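Local atomic coordinates of uncharacterized protein (Treponema denticola ATCC 35404, PDB entry 6R9N), a protein that senses iron(II) and oxygen for bacterial chemotaxis through a di-iron centre that stabilises an iron-peroxy species. Residues I73-V85 and F146-E158. Sequence-based numbering, arbitrary orientation.
Sequences IDTIFFSHQDPDV and FMHSPGQFGLYDE. With FE (Fe (III) ion), chain D; FE (Fe (III) ion), chain C; O (oxygen atom), chain F; PER (peroxide ion), chain E.
In the di-iron site of this metallo-beta-lactamase-like fold, His80 and Asp82 from the loop after strand 73-77 meet His148 from the loop before strand 153-157 on one iron(III). Asp82 OD2 lies 2.0 Å from this iron, His148 NE2 2.2 Å and His80 NE2 2.4 Å; the oxygen atom and peroxide O2 bind it too. Asp84 OD2 binds the second iron, joined to the first by the oxygen atom, the peroxide and the carboxylate of Asp167; Gln224 and His225 complete that second site. The His80 and His148 rings stand nearly perpendicular, at 87°, whereas Asp82 OD2 lies at the edge of the His148 ring, the carboxylate and ring planes only 25° apart.

Second-shell hydrogen bonds position the ligands. With CG between its backbone N and carbonyl carbon (chi1 60°), His80 sends ND1 back to Ser79 OG, 2.8 Å away in the ring plane, and that hydroxyl also bonds Asp50. Ser149, whose CB touches His80 CD2, donates its OG to Gln81 OE1 at 2.7 Å. Gln81 NE2 reaches Asp82 OD1 of the second subunit, and the reciprocal bond to this chain's Asp82 OD1 holds the ligand carboxylate. A backbone hydrogen bond from Phe153 N to Ser79 O, 2.9 Å, ties the loop after strand 73-77 to the start of strand 153-157. Further from the metals, Leu155 CB makes a CH-pi contact over one face of the Phe77 ring, 4.1 Å from its centroid.

ND1 donation and the NE2-iron bond together fix the rotation of His80, and Asp50, behind Ser79, would probably polarise the imidazole, making NE2 a somewhat stronger donor to iron.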
# COMPACT_ATOMS: atom_id res chain seq x y z
N ILE A 73 -21.58 -2.48 -15.37
CA ILE A 73 -20.43 -1.76 -14.85
C ILE A 73 -19.29 -1.90 -15.85
O ILE A 73 -18.75 -2.99 -16.05
CB ILE A 73 -20.03 -2.26 -13.46
CG1 ILE A 73 -21.11 -1.84 -12.45
CG2 ILE A 73 -18.67 -1.71 -13.06
CD1 ILE A 73 -21.11 -2.61 -11.15
N ASP A 74 -18.94 -0.80 -16.51
CA ASP A 74 -17.89 -0.77 -17.51
C ASP A 74 -16.53 -0.45 -16.93
O ASP A 74 -15.51 -0.79 -17.54
CB ASP A 74 -18.21 0.27 -18.58
CG ASP A 74 -19.53 0.02 -19.27
OD1 ASP A 74 -19.92 -1.17 -19.40
OD2 ASP A 74 -20.18 1.00 -19.69
N THR A 75 -16.48 0.21 -15.77
CA THR A 75 -15.23 0.72 -15.23
C THR A 75 -15.20 0.49 -13.72
O THR A 75 -16.20 0.66 -13.04
CB THR A 75 -15.08 2.21 -15.55
OG1 THR A 75 -14.89 2.38 -16.96
CG2 THR A 75 -13.88 2.82 -14.82
N ILE A 76 -14.03 0.10 -13.22
CA ILE A 76 -13.79 -0.03 -11.79
C ILE A 76 -12.53 0.78 -11.48
O ILE A 76 -11.49 0.57 -12.11
CB ILE A 76 -13.61 -1.49 -11.37
CG1 ILE A 76 -14.92 -2.25 -11.58
CG2 ILE A 76 -13.15 -1.60 -9.94
CD1 ILE A 76 -14.74 -3.76 -11.55
N PHE A 77 -12.63 1.71 -10.54
CA PHE A 77 -11.55 2.63 -10.22
C PHE A 77 -10.96 2.24 -8.88
O PHE A 77 -11.69 2.06 -7.91
CB PHE A 77 -12.07 4.06 -10.18
CG PHE A 77 -11.06 5.07 -9.72
CD1 PHE A 77 -10.23 5.71 -10.64
CD2 PHE A 77 -10.96 5.41 -8.37
CE1 PHE A 77 -9.33 6.66 -10.24
CE2 PHE A 77 -10.05 6.36 -7.95
CZ PHE A 77 -9.22 6.98 -8.88
N PHE A 78 -9.64 2.08 -8.84
CA PHE A 78 -8.89 1.79 -7.62
C PHE A 78 -8.04 3.02 -7.31
O PHE A 78 -7.11 3.34 -8.07
CB PHE A 78 -7.97 0.58 -7.79
CG PHE A 78 -8.66 -0.75 -7.83
CD1 PHE A 78 -10.02 -0.85 -7.67
CD2 PHE A 78 -7.94 -1.90 -8.02
CE1 PHE A 78 -10.65 -2.09 -7.70
CE2 PHE A 78 -8.56 -3.14 -8.05
CZ PHE A 78 -9.92 -3.23 -7.90
N SER A 79 -8.31 3.67 -6.17
CA SER A 79 -7.51 4.84 -5.82
C SER A 79 -6.04 4.47 -5.64
O SER A 79 -5.14 5.24 -6.02
CB SER A 79 -8.06 5.52 -4.56
OG SER A 79 -7.99 4.66 -3.43
N HIS A 80 -5.76 3.29 -5.09
CA HIS A 80 -4.37 2.82 -4.93
C HIS A 80 -4.39 1.32 -4.63
O HIS A 80 -5.40 0.65 -4.88
CB HIS A 80 -3.63 3.64 -3.85
CG HIS A 80 -4.25 3.56 -2.48
ND1 HIS A 80 -5.55 3.95 -2.22
CD2 HIS A 80 -3.74 3.15 -1.30
CE1 HIS A 80 -5.81 3.79 -0.93
NE2 HIS A 80 -4.73 3.29 -0.35
N GLN A 81 -3.29 0.80 -4.08
CA GLN A 81 -3.02 -0.64 -4.04
C GLN A 81 -3.49 -1.33 -2.77
O GLN A 81 -3.43 -2.57 -2.71
CB GLN A 81 -1.51 -0.88 -4.21
CG GLN A 81 -0.68 -0.79 -2.89
CD GLN A 81 -0.38 0.64 -2.47
OE1 GLN A 81 -0.96 1.60 -3.01
NE2 GLN A 81 0.53 0.80 -1.48
N ASP A 82 -3.96 -0.59 -1.77
CA ASP A 82 -4.17 -1.17 -0.44
C ASP A 82 -5.26 -2.25 -0.44
O ASP A 82 -6.18 -2.22 -1.25
CB ASP A 82 -4.57 -0.07 0.54
CG ASP A 82 -3.39 0.69 1.03
OD1 ASP A 82 -2.26 0.39 0.57
OD2 ASP A 82 -3.58 1.57 1.89
N PRO A 83 -5.17 -3.21 0.49
CA PRO A 83 -6.20 -4.26 0.58
C PRO A 83 -7.60 -3.74 0.87
O PRO A 83 -8.58 -4.31 0.36
CB PRO A 83 -5.68 -5.16 1.71
CG PRO A 83 -4.18 -4.95 1.67
CD PRO A 83 -4.00 -3.50 1.35
N ASP A 84 -7.76 -2.69 1.67
CA ASP A 84 -9.11 -2.17 1.85
C ASP A 84 -9.69 -1.56 0.56
O ASP A 84 -10.89 -1.28 0.52
CB ASP A 84 -9.15 -1.15 3.00
CG ASP A 84 -8.24 0.05 2.76
OD1 ASP A 84 -7.14 -0.15 2.23
OD2 ASP A 84 -8.62 1.20 3.08
N VAL A 85 -8.87 -1.34 -0.47
CA VAL A 85 -9.33 -0.83 -1.76
C VAL A 85 -9.62 -1.96 -2.74
O VAL A 85 -10.62 -1.91 -3.46
CB VAL A 85 -8.27 0.13 -2.37
CG1 VAL A 85 -8.64 0.49 -3.81
CG2 VAL A 85 -8.12 1.38 -1.53
N PHE A 146 1.61 9.95 -2.72
CA PHE A 146 2.26 10.08 -1.42
C PHE A 146 1.32 10.60 -0.34
O PHE A 146 1.77 11.17 0.67
CB PHE A 146 3.51 10.96 -1.51
CG PHE A 146 4.58 10.35 -2.35
CD1 PHE A 146 5.31 9.27 -1.88
CD2 PHE A 146 4.82 10.81 -3.63
CE1 PHE A 146 6.29 8.69 -2.66
CE2 PHE A 146 5.82 10.22 -4.42
CZ PHE A 146 6.54 9.17 -3.93
N MET A 147 0.01 10.36 -0.50
CA MET A 147 -0.97 10.73 0.51
C MET A 147 -2.00 9.61 0.74
O MET A 147 -3.19 9.82 0.58
CB MET A 147 -1.68 12.02 0.12
CG MET A 147 -0.80 13.27 0.16
SD MET A 147 -1.46 14.72 -0.74
CE MET A 147 -3.00 15.04 0.13
N HIS A 148 -1.56 8.40 1.10
CA HIS A 148 -0.19 8.01 1.45
C HIS A 148 0.58 7.31 0.33
O HIS A 148 1.81 7.34 0.29
CB HIS A 148 -0.22 7.06 2.64
CG HIS A 148 -1.07 5.85 2.41
ND1 HIS A 148 -0.57 4.66 1.92
CD2 HIS A 148 -2.40 5.65 2.57
CE1 HIS A 148 -1.54 3.78 1.82
NE2 HIS A 148 -2.67 4.36 2.20
N SER A 149 -0.15 6.65 -0.57
CA SER A 149 0.54 5.73 -1.48
C SER A 149 1.27 6.51 -2.58
O SER A 149 0.75 7.53 -3.06
CB SER A 149 -0.47 4.76 -2.11
OG SER A 149 0.06 4.13 -3.27
N PRO A 150 2.44 6.03 -3.02
CA PRO A 150 3.19 6.75 -4.06
C PRO A 150 2.47 6.81 -5.39
O PRO A 150 2.79 7.68 -6.21
CB PRO A 150 4.50 5.95 -4.19
CG PRO A 150 4.21 4.60 -3.63
CD PRO A 150 3.14 4.80 -2.57
N GLY A 151 1.54 5.89 -5.66
CA GLY A 151 0.66 5.96 -6.82
C GLY A 151 -0.80 5.90 -6.40
O GLY A 151 -1.37 4.82 -6.25
N GLN A 152 -1.41 7.07 -6.17
CA GLN A 152 -2.80 7.17 -5.75
C GLN A 152 -3.49 8.24 -6.57
O GLN A 152 -2.89 9.30 -6.83
CB GLN A 152 -2.94 7.54 -4.24
CG GLN A 152 -4.42 7.77 -3.81
CD GLN A 152 -4.61 8.15 -2.31
OE1 GLN A 152 -5.40 7.52 -1.60
NE2 GLN A 152 -3.94 9.21 -1.87
N PHE A 153 -4.75 7.99 -6.96
CA PHE A 153 -5.58 9.00 -7.60
C PHE A 153 -6.92 9.13 -6.90
O PHE A 153 -7.47 8.16 -6.37
CB PHE A 153 -5.81 8.68 -9.11
CG PHE A 153 -4.57 8.75 -9.92
CD1 PHE A 153 -4.18 9.94 -10.52
CD2 PHE A 153 -3.76 7.63 -10.07
CE1 PHE A 153 -3.02 10.02 -11.26
CE2 PHE A 153 -2.59 7.70 -10.81
CZ PHE A 153 -2.22 8.89 -11.40
N GLY A 154 -7.44 10.34 -6.92
CA GLY A 154 -8.85 10.55 -6.69
C GLY A 154 -9.59 10.58 -8.01
O GLY A 154 -8.98 10.54 -9.07
N LEU A 155 -10.92 10.61 -7.94
CA LEU A 155 -11.74 10.71 -9.14
C LEU A 155 -12.71 11.86 -8.95
O LEU A 155 -13.51 11.85 -8.00
CB LEU A 155 -12.49 9.38 -9.42
CG LEU A 155 -13.05 9.13 -10.83
CD1 LEU A 155 -14.31 9.95 -11.05
CD2 LEU A 155 -11.97 9.49 -11.92
N TYR A 156 -12.62 12.85 -9.82
CA TYR A 156 -13.49 14.02 -9.79
C TYR A 156 -14.59 13.81 -10.83
O TYR A 156 -14.30 13.68 -12.02
CB TYR A 156 -12.73 15.30 -10.08
CG TYR A 156 -13.58 16.53 -9.94
CD1 TYR A 156 -14.32 16.74 -8.78
CD2 TYR A 156 -13.66 17.48 -10.95
CE1 TYR A 156 -15.11 17.86 -8.63
CE2 TYR A 156 -14.46 18.61 -10.80
CZ TYR A 156 -15.18 18.79 -9.63
OH TYR A 156 -15.97 19.90 -9.46
N ASP A 157 -15.82 13.71 -10.37
CA ASP A 157 -16.98 13.53 -11.24
C ASP A 157 -17.40 14.93 -11.64
O ASP A 157 -17.99 15.66 -10.83
CB ASP A 157 -18.07 12.75 -10.52
CG ASP A 157 -19.32 12.51 -11.38
OD1 ASP A 157 -19.19 12.12 -12.55
OD2 ASP A 157 -20.45 12.71 -10.87
N GLU A 158 -17.07 15.34 -12.87
CA GLU A 158 -17.28 16.74 -13.24
C GLU A 158 -18.74 17.15 -13.13
O GLU A 158 -19.06 18.24 -12.65
CB GLU A 158 -16.76 16.99 -14.66
CG GLU A 158 -15.25 17.15 -14.72
CD GLU A 158 -14.72 17.37 -16.12
OE1 GLU A 158 -13.53 17.69 -16.26
OE2 GLU A 158 -15.49 17.22 -17.10
FE FE D . -4.59 3.31 2.03
FE FE C . -7.91 3.24 2.96
O O F . -6.44 2.38 1.78
O1 PER E . -6.32 3.44 4.60
O2 PER E . -4.85 3.29 4.32